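Local structure of gamma-butyrobetaine hydroxylase-like N-terminal domain-containing protein (Acidithiobacillus ferrooxidans, 3LUU) at residues D4-P9 with Y94-D99; V20-W25 with T30-F35. The protein is of unknown function but binds a zinc ion and belongs to the gamma-butyrobetaine hydroxylase-like N-terminal domain (DUF971) family. All blocks are in the same frame, centred on the assembly; numbering follows the deposited sequence. Where two conformers were deposited one is given.

Interaction 1 (D4-P9 with Y94-D99); sequences DPRTQP and YLRRLD
The guanidinium of Arg96 is a flat group taken from both sides: Arg6 CB lies over one face, near its rim and 3.5 Å above the plane, while the indole of Trp25 approaches from the opposite side in a cation-pi contact. The loop that supplies Arg6 contains an Asx turn, in which Asp4 OD1 accepts a hydrogen bond from the backbone N of Arg6 at 3.1 Å, the N lying above the carboxylate plane. Overlying it is a beta turn closed by Thr7 N on Asp4 O at 3.0 Å. With both bonds made, the carbonyl of Arg6 is presented to the last turn of helix 92-98, a worked example of an N-terminal loop tied to a helix by one arginine. Arg96 NH1 donates to Arg6 O at 2.6 Å, a short but bent bond (130° at the hydrogen) that uses a lone pair in the carbonyl plane yet is tilted from the guanidinium's own plane. A bend at chi2 (61°) brings CD of Arg96 beside the same oxygen, at 3.4 Å. The NH2 end forms a salt bridge with Asp27, so the group's rotation is probably set by two anchors. Arg6 and Arg96 cross at about a right angle, with guanidinium planes 89° apart. Arg6 turns its own head back, at chi3, toward a salt bridge from NE to Asp4 OD1 at 3.3 Å, whose hydrogen bond is weak; this carries its charge 6.0 Å away from Arg96, measured from NE of Arg6 to NH2 of Arg96, and probably tempers their repulsion. On the helix itself, Leu98 CG sits over one face of the Tyr94 ring. Apolar contact across the pair is slight, with Thr7 CG2 resting 4.2 Å from Arg96 CB.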
ATOM      1  N   ASP A   4       8.394 -15.706  -6.130  1.00 45.87           N
ATOM      2  CA  ASP A   4       7.812 -15.920  -4.773  1.00 40.21           C
ATOM      3  C   ASP A   4       6.312 -15.564  -4.832  1.00 36.39           C
ATOM      4  O   ASP A   4       5.944 -14.402  -5.053  1.00 34.89           O
ATOM      5  CB  ASP A   4       8.583 -15.133  -3.691  1.00 37.55           C
ATOM      6  CG  ASP A   4       8.037 -15.341  -2.247  1.00 37.53           C
ATOM      7  OD1 ASP A   4       7.052 -16.080  -1.990  1.00 29.04           O
ATOM      8  OD2 ASP A   4       8.612 -14.703  -1.334  1.00 38.72           O
ATOM      9  N   PRO A   5       5.440 -16.579  -4.658  1.00 32.48           N
ATOM     10  CA  PRO A   5       4.013 -16.307  -4.837  1.00 30.38           C
ATOM     11  C   PRO A   5       3.479 -15.295  -3.840  1.00 27.95           C
ATOM     12  O   PRO A   5       2.490 -14.632  -4.131  1.00 28.16           O
ATOM     13  CB  PRO A   5       3.356 -17.691  -4.592  1.00 29.62           C
ATOM     14  CG  PRO A   5       4.424 -18.682  -4.855  1.00 30.64           C
ATOM     15  CD  PRO A   5       5.679 -18.006  -4.354  1.00 31.15           C
ATOM     16  N   ARG A   6       4.102 -15.231  -2.663  1.00 22.93           N
ATOM     17  CA  ARG A   6       3.694 -14.297  -1.638  1.00 25.31           C
ATOM     18  C   ARG A   6       3.758 -12.841  -2.138  1.00 24.15           C
ATOM     19  O   ARG A   6       2.962 -12.036  -1.709  1.00 23.48           O
ATOM     20  CB  ARG A   6       4.563 -14.422  -0.361  1.00 23.15           C
ATOM     21  CG  ARG A   6       4.417 -15.726   0.462  1.00 24.19           C
ATOM     22  CD  ARG A   6       5.361 -15.679   1.681  1.00 21.12           C
ATOM     23  NE  ARG A   6       6.732 -16.078   1.335  1.00 28.10           N
ATOM     24  CZ  ARG A   6       7.770 -16.118   2.184  1.00 39.61           C
ATOM     25  NH1 ARG A   6       7.637 -15.752   3.461  1.00 42.87           N
ATOM     26  NH2 ARG A   6       8.963 -16.524   1.752  1.00 44.20           N
ATOM     27  N   THR A   7       4.697 -12.536  -3.040  1.00 24.62           N
ATOM     28  CA  THR A   7       4.938 -11.167  -3.505  1.00 23.65           C
ATOM     29  C   THR A   7       4.633 -10.939  -4.990  1.00 25.05           C
ATOM     30  O   THR A   7       5.029  -9.917  -5.543  1.00 23.65           O
ATOM     31  CB  THR A   7       6.392 -10.724  -3.190  1.00 23.71           C
ATOM     32  OG1 THR A   7       7.302 -11.563  -3.883  1.00 24.84           O
ATOM     33  CG2 THR A   7       6.690 -10.860  -1.706  1.00 24.20           C
ATOM     34  N   GLN A   8       3.903 -11.871  -5.618  1.00 25.18           N
ATOM     35  CA  GLN A   8       3.372 -11.703  -6.985  1.00 23.39           C
ATOM     36  C   GLN A   8       1.903 -11.251  -6.903  1.00 21.01           C
ATOM     37  O   GLN A   8       1.010 -12.051  -6.602  1.00 21.73           O
ATOM     38  CB  GLN A   8       3.455 -13.009  -7.801  1.00 22.48           C
ATOM     39  N   PRO A   9       1.637  -9.977  -7.203  1.00 21.68           N
ATOM     40  CA  PRO A   9       0.279  -9.477  -7.130  1.00 19.86           C
ATOM     41  C   PRO A   9      -0.571  -9.922  -8.335  1.00 21.36           C
ATOM     42  O   PRO A   9      -0.098  -9.869  -9.459  1.00 20.64           O
ATOM     43  CB  PRO A   9       0.492  -7.966  -7.148  1.00 21.53           C
ATOM     44  CG  PRO A   9       1.654  -7.783  -8.047  1.00 22.86           C
ATOM     45  CD  PRO A   9       2.560  -8.952  -7.735  1.00 23.33           C
ATOM     46  N   TYR A  94       7.598  -5.112   0.215  1.00 18.26           N
ATOM     47  CA  TYR A  94       7.257  -4.206   1.311  1.00 18.10           C
ATOM     48  C   TYR A  94       5.761  -4.233   1.664  1.00 16.67           C
ATOM     49  O   TYR A  94       5.414  -4.288   2.827  1.00 15.25           O
ATOM     50  CB  TYR A  94       7.643  -2.790   0.938  1.00 18.44           C
ATOM     51  CG  TYR A  94       7.553  -1.796   2.049  1.00 20.62           C
ATOM     52  CD1 TYR A  94       8.373  -1.894   3.153  1.00 35.37           C
ATOM     53  CD2 TYR A  94       6.691  -0.753   1.988  1.00 22.74           C
ATOM     54  CE1 TYR A  94       8.302  -0.987   4.169  1.00 34.67           C
ATOM     55  CE2 TYR A  94       6.623   0.170   3.004  1.00 22.07           C
ATOM     56  CZ  TYR A  94       7.424   0.050   4.079  1.00 24.58           C
ATOM     57  OH  TYR A  94       7.361   0.994   5.074  1.00 31.30           O
ATOM     58  N   LEU A  95       4.890  -4.180   0.665  1.00 14.99           N
ATOM     59  CA  LEU A  95       3.452  -4.228   0.902  1.00 17.59           C
ATOM     60  C   LEU A  95       3.062  -5.513   1.605  1.00 19.33           C
ATOM     61  O   LEU A  95       2.302  -5.502   2.592  1.00 19.03           O
ATOM     62  CB  LEU A  95       2.674  -4.123  -0.397  1.00 18.32           C
ATOM     63  CG  LEU A  95       2.694  -2.792  -1.090  1.00 19.57           C
ATOM     64  CD1 LEU A  95       2.045  -2.971  -2.464  1.00 16.54           C
ATOM     65  CD2 LEU A  95       1.964  -1.764  -0.243  1.00 14.97           C
ATOM     66  N   ARG A  96       3.598  -6.630   1.129  1.00 19.73           N
ATOM     67  CA  ARG A  96       3.323  -7.903   1.779  1.00 22.01           C
ATOM     68  C   ARG A  96       3.778  -7.920   3.248  1.00 23.42           C
ATOM     69  O   ARG A  96       3.054  -8.421   4.124  1.00 23.01           O
ATOM     70  CB  ARG A  96       3.947  -9.043   0.982  1.00 21.38           C
ATOM     71  CG  ARG A  96       3.538 -10.376   1.401  1.00 25.89           C
ATOM     72  CD  ARG A  96       2.053 -10.598   1.266  1.00 25.89           C
ATOM     73  NE  ARG A  96       1.721 -11.834   1.959  1.00 27.31           N
ATOM     74  CZ  ARG A  96       1.400 -12.989   1.387  1.00 31.74           C
ATOM     75  NH1 ARG A  96       1.330 -13.134   0.057  1.00 19.78           N
ATOM     76  NH2 ARG A  96       1.144 -14.021   2.175  1.00 36.92           N
ATOM     77  N   ARG A  97       4.966  -7.371   3.496  1.00 22.52           N
ATOM     78  CA  ARG A  97       5.547  -7.234   4.834  1.00 24.63           C
ATOM     79  C   ARG A  97       4.687  -6.380   5.765  1.00 24.69           C
ATOM     80  O   ARG A  97       4.618  -6.662   6.965  1.00 21.75           O
ATOM     81  CB  ARG A  97       6.977  -6.642   4.757  1.00 27.76           C
ATOM     82  CG  ARG A  97       8.147  -7.656   4.914  1.00 40.46           C
ATOM     83  CD  ARG A  97       9.563  -7.052   4.603  1.00 51.10           C
ATOM     84  NE  ARG A  97       9.700  -5.620   4.955  1.00 61.34           N
ATOM     85  CZ  ARG A  97      10.525  -5.085   5.869  1.00 70.87           C
ATOM     86  NH1 ARG A  97      11.378  -5.833   6.582  1.00 75.98           N
ATOM     87  NH2 ARG A  97      10.513  -3.761   6.060  1.00 70.67           N
ATOM     88  N   LEU A  98       4.034  -5.345   5.223  1.00 21.86           N
ATOM     89  CA  LEU A  98       3.125  -4.510   6.027  1.00 24.30           C
ATOM     90  C   LEU A  98       1.917  -5.269   6.542  1.00 25.86           C
ATOM     91  O   LEU A  98       1.312  -4.847   7.516  1.00 24.17           O
ATOM     92  CB  LEU A  98       2.649  -3.257   5.280  1.00 22.40           C
ATOM     93  CG  LEU A  98       3.660  -2.151   5.018  1.00 20.69           C
ATOM     94  CD1 LEU A  98       2.911  -1.055   4.260  1.00 15.24           C
ATOM     95  CD2 LEU A  98       4.359  -1.563   6.254  1.00 19.63           C
ATOM     96  N   ASP A  99       1.549  -6.374   5.898  1.00 29.46           N
ATOM     97  CA  ASP A  99       0.456  -7.218   6.407  1.00 34.67           C
ATOM     98  C   ASP A  99       0.699  -7.738   7.851  1.00 38.92           C
ATOM     99  O   ASP A  99      -0.248  -7.965   8.607  1.00 41.82           O
ATOM    100  CB  ASP A  99       0.222  -8.411   5.472  1.00 38.49           C
ATOM    101  CG  ASP A  99      -1.207  -8.516   4.983  1.00 38.11           C
ATOM    102  OD1 ASP A  99      -2.094  -7.705   5.348  1.00 44.15           O
ATOM    103  OD2 ASP A  99      -1.421  -9.442   4.197  1.00 40.61           O
TER

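Interaction 2 (V20-W25 with T30-F35)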
ATOM      1  N   VAL A  20      -9.231   1.255   2.431  1.00 13.16           N
ATOM      2  CA  VAL A  20      -8.282   0.142   2.462  0.50 14.57           C
ATOM      3  C   VAL A  20      -7.927  -0.246   1.054  1.00 15.93           C
ATOM      4  O   VAL A  20      -8.724  -0.095   0.101  1.00 14.45           O
ATOM      5  CB  VAL A  20      -8.772  -1.121   3.234  0.50 17.39           C
ATOM      6  CG1 VAL A  20      -9.245  -0.752   4.625  0.50 16.98           C
ATOM      7  CG2 VAL A  20      -9.849  -1.879   2.458  0.50 16.14           C
HETATM    8  N   MSE A  21      -6.682  -0.698   0.913  1.00 14.45           N
HETATM    9  CA  MSE A  21      -6.203  -1.196  -0.380  1.00 16.36           C
HETATM   10  C   MSE A  21      -6.074  -2.710  -0.276  1.00 14.40           C
HETATM   11  O   MSE A  21      -5.343  -3.223   0.592  1.00 17.58           O
HETATM   12  CB  MSE A  21      -4.872  -0.562  -0.818  1.00 14.67           C
HETATM   13  CG  MSE A  21      -4.591  -0.763  -2.331  1.00 15.90           C
HETATM   14 SE   MSE A  21      -2.927   0.021  -2.804  0.75 16.78          SE
HETATM   15  CE  MSE A  21      -1.613  -1.011  -1.844  1.00 19.54           C
ATOM     16  N   GLU A  22      -6.805  -3.412  -1.125  1.00 12.63           N
ATOM     17  CA  GLU A  22      -6.732  -4.864  -1.188  1.00 13.16           C
ATOM     18  C   GLU A  22      -5.770  -5.261  -2.286  1.00 13.84           C
ATOM     19  O   GLU A  22      -5.738  -4.641  -3.340  1.00 13.83           O
ATOM     20  CB  GLU A  22      -8.094  -5.459  -1.481  1.00 13.46           C
ATOM     21  CG  GLU A  22      -9.119  -5.151  -0.413  1.00 14.01           C
ATOM     22  CD  GLU A  22     -10.332  -6.050  -0.508  1.00 20.07           C
ATOM     23  OE1 GLU A  22     -10.716  -6.396  -1.634  1.00 15.31           O
ATOM     24  OE2 GLU A  22     -10.938  -6.388   0.509  1.00 15.73           O
ATOM     25  N   VAL A  23      -4.971  -6.276  -2.016  1.00 15.14           N
ATOM     26  CA  VAL A  23      -4.060  -6.851  -3.009  1.00 14.97           C
ATOM     27  C   VAL A  23      -4.192  -8.367  -2.912  1.00 15.24           C
ATOM     28  O   VAL A  23      -4.042  -8.935  -1.839  1.00 15.53           O
ATOM     29  CB  VAL A  23      -2.582  -6.482  -2.764  1.00 14.20           C
ATOM     30  CG1 VAL A  23      -1.704  -7.096  -3.909  1.00 11.55           C
ATOM     31  CG2 VAL A  23      -2.395  -4.967  -2.635  1.00 11.93           C
ATOM     32  N   ASP A  24      -4.534  -8.986  -4.026  1.00 18.06           N
ATOM     33  CA  ASP A  24      -4.607 -10.434  -4.126  1.00 17.31           C
ATOM     34  C   ASP A  24      -3.234 -10.904  -4.564  1.00 18.56           C
ATOM     35  O   ASP A  24      -2.668 -10.365  -5.521  1.00 17.10           O
ATOM     36  CB  ASP A  24      -5.581 -10.857  -5.194  1.00 16.80           C
ATOM     37  CG  ASP A  24      -7.033 -10.612  -4.833  1.00 17.55           C
ATOM     38  OD1 ASP A  24      -7.447 -10.499  -3.650  1.00 20.41           O
ATOM     39  OD2 ASP A  24      -7.782 -10.571  -5.805  1.00 14.18           O
ATOM     40  N   TRP A  25      -2.721 -11.925  -3.879  1.00 21.06           N
ATOM     41  CA  TRP A  25      -1.367 -12.430  -4.129  1.00 21.93           C
ATOM     42  C   TRP A  25      -1.455 -13.856  -4.639  1.00 19.42           C
ATOM     43  O   TRP A  25      -2.479 -14.499  -4.441  1.00 20.62           O
ATOM     44  CB  TRP A  25      -0.583 -12.440  -2.829  1.00 20.17           C
ATOM     45  CG  TRP A  25      -0.435 -11.115  -2.135  1.00 19.84           C
ATOM     46  CD1 TRP A  25      -1.087 -10.718  -1.014  1.00 15.33           C
ATOM     47  CD2 TRP A  25       0.428 -10.041  -2.504  1.00 11.72           C
ATOM     48  NE1 TRP A  25      -0.679  -9.459  -0.652  1.00 19.76           N
ATOM     49  CE2 TRP A  25       0.250  -9.020  -1.559  1.00 17.23           C
ATOM     50  CE3 TRP A  25       1.328  -9.836  -3.552  1.00 16.81           C
ATOM     51  CZ2 TRP A  25       0.984  -7.809  -1.600  1.00 17.89           C
ATOM     52  CZ3 TRP A  25       2.052  -8.654  -3.597  1.00 21.51           C
ATOM     53  CH2 TRP A  25       1.862  -7.643  -2.629  1.00 17.86           C
ATOM     54  N   THR A  30      -5.024 -12.412   0.433  1.00 22.46           N
ATOM     55  CA  THR A  30      -5.395 -11.039   0.074  1.00 21.70           C
ATOM     56  C   THR A  30      -5.015 -10.152   1.248  1.00 23.40           C
ATOM     57  O   THR A  30      -5.450 -10.387   2.390  1.00 24.19           O
ATOM     58  CB  THR A  30      -6.889 -10.897  -0.238  1.00 21.61           C
ATOM     59  OG1 THR A  30      -7.226 -11.796  -1.285  1.00 20.21           O
ATOM     60  CG2 THR A  30      -7.251  -9.441  -0.680  1.00 16.75           C
ATOM     61  N   SER A  31      -4.177  -9.150   0.985  1.00 22.91           N
ATOM     62  CA  SER A  31      -3.850  -8.171   2.011  1.00 22.12           C
ATOM     63  C   SER A  31      -4.918  -7.120   1.992  1.00 23.26           C
ATOM     64  O   SER A  31      -5.445  -6.780   0.932  1.00 21.27           O
ATOM     65  CB  SER A  31      -2.494  -7.528   1.748  1.00 22.89           C
ATOM     66  OG  SER A  31      -1.440  -8.479   1.742  1.00 24.94           O
ATOM     67  N   ARG A  32      -5.294  -6.645   3.173  1.00 23.03           N
ATOM     68  CA  ARG A  32      -6.171  -5.501   3.289  1.00 23.55           C
ATOM     69  C   ARG A  32      -5.404  -4.504   4.154  1.00 23.96           C
ATOM     70  O   ARG A  32      -5.353  -4.644   5.377  1.00 24.71           O
ATOM     71  CB  ARG A  32      -7.516  -5.875   3.899  1.00 24.46           C
ATOM     72  CG  ARG A  32      -8.331  -6.870   3.093  1.00 30.09           C
ATOM     73  CD  ARG A  32      -9.675  -7.221   3.809  1.00 36.27           C
ATOM     74  NE  ARG A  32     -10.779  -6.413   3.304  1.00 44.17           N
ATOM     75  CZ  ARG A  32     -11.213  -5.255   3.811  1.00 54.29           C
ATOM     76  NH1 ARG A  32     -10.678  -4.723   4.905  1.00 58.21           N
ATOM     77  NH2 ARG A  32     -12.221  -4.622   3.211  1.00 58.39           N
ATOM     78  N   LEU A  33      -4.813  -3.502   3.497  1.00 17.09           N
ATOM     79  CA  LEU A  33      -3.953  -2.526   4.133  1.00 14.44           C
ATOM     80  C   LEU A  33      -4.679  -1.188   4.162  1.00 16.56           C
ATOM     81  O   LEU A  33      -5.079  -0.700   3.108  1.00 14.59           O
ATOM     82  CB  LEU A  33      -2.644  -2.411   3.360  1.00 16.17           C
ATOM     83  CG  LEU A  33      -1.756  -3.656   3.433  1.00 16.05           C
ATOM     84  CD1 LEU A  33      -0.651  -3.535   2.401  1.00 19.02           C
ATOM     85  CD2 LEU A  33      -1.226  -3.786   4.867  1.00 17.05           C
ATOM     86  N   THR A  34      -4.887  -0.614   5.357  1.00 13.63           N
ATOM     87  CA  THR A  34      -5.586   0.679   5.418  1.00 13.07           C
ATOM     88  C   THR A  34      -4.750   1.778   4.739  1.00 12.89           C
ATOM     89  O   THR A  34      -3.497   1.795   4.779  1.00 14.69           O
ATOM     90  CB  THR A  34      -5.949   1.132   6.857  1.00 11.58           C
ATOM     91  OG1 THR A  34      -4.759   1.354   7.594  1.00 13.36           O
ATOM     92  CG2 THR A  34      -6.846   0.100   7.570  1.00 14.85           C
ATOM     93  N   PHE A  35      -5.452   2.718   4.122  1.00 13.92           N
ATOM     94  CA  PHE A  35      -4.790   3.910   3.581  1.00 13.33           C
ATOM     95  C   PHE A  35      -3.925   4.599   4.636  1.00 12.83           C
ATOM     96  O   PHE A  35      -2.819   5.072   4.343  1.00 15.39           O
ATOM     97  CB  PHE A  35      -5.857   4.880   3.059  1.00 13.28           C
ATOM     98  CG  PHE A  35      -6.585   4.397   1.810  1.00 12.86           C
ATOM     99  CD1 PHE A  35      -6.156   3.292   1.087  1.00 17.90           C
ATOM    100  CD2 PHE A  35      -7.664   5.102   1.308  1.00 15.85           C
ATOM    101  CE1 PHE A  35      -6.808   2.877  -0.057  1.00 15.43           C
ATOM    102  CE2 PHE A  35      -8.314   4.672   0.127  1.00 20.75           C
ATOM    103  CZ  PHE A  35      -7.858   3.569  -0.547  1.00 14.46           C
TER
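Arg32 and Glu22 run side by side across a beta hairpin, on the sheet face they share with Val20, Asp24, Thr30 and Thr34. From CB, Arg32 first sends CG alongside Glu22, the two CG atoms 4.0 Å apart. CD then passes OE2 of Glu22 at 3.6 Å before the chain bends at chi3 (96°) and NE meets that oxygen at 2.8 Å. The hydrogen bond within this salt bridge is weak because it is strongly bent; the carboxylate and guanidinium planes stand 87° apart. The tip reaches back over Val20, whose CG2 lies on one face of the guanidinium, though Val20 has a second conformer and the contact is less certain. Arg13 of strand 9-15 takes the other oxygen of Glu22 and also pairs with Asp24, probably balancing the carboxylates. Asp24 OD1 accepts from Thr30 OG1 at 2.7 Å on its anti side, somewhat out of the carboxylate plane.

The opposite face, carrying Met21 (as selenomethionine), Val23, Ser31 and Leu33, is buried. Two hydrogen-bonded pairs, Met21 with Leu33 and Val23 with Ser31, knit the antiparallel strands, the bond from Met21 N to Leu33 O being 2.7 Å. At the hairpin's end Trp25 holds its indole edge-on to Ser31: NE1 donates in the ring plane to OG at 2.7 Å and 164°, while Asp99 takes the same hydroxyl from outside and Val23 CG1 packs over one indole face. A leucine in place of Trp25 would probably leave Ser31 OG without its indole N-H and Arg96 without its aromatic partner. At the far end Thr34 is an N-cap, its OG1 bonded to the backbone N of His37, and Phe35 lays one ring face against the backbone N of Val20, over the ring centre, and brings CE1 to 4.0 Å from CB of Met21.

In the fold
The two interactions, centred 10 Å apart, share a seam at the tryptophan. The indole of Trp25, held in interaction 2, receives interaction 1 on its surface: NH1 of Arg96 lies 3.5 Å from CG of Trp25, and Arg6 O comes within 3.3 Å of CE3 of the same residue. A second joint is polar, Asp99 OD2 probably hydrogen-bonding Ser31 OG at 2.6 Å, and Asp99 also reaches His29 of the hairpin turn. Helix 92-98 thus lies against the hairpin. The zinc, bound by His37, Glu41 and Glu101, sits about 7 Å from the Leu33 side chain but about 12 Å from that of Arg96. Residues 30-35 lead directly into the helix bearing His37.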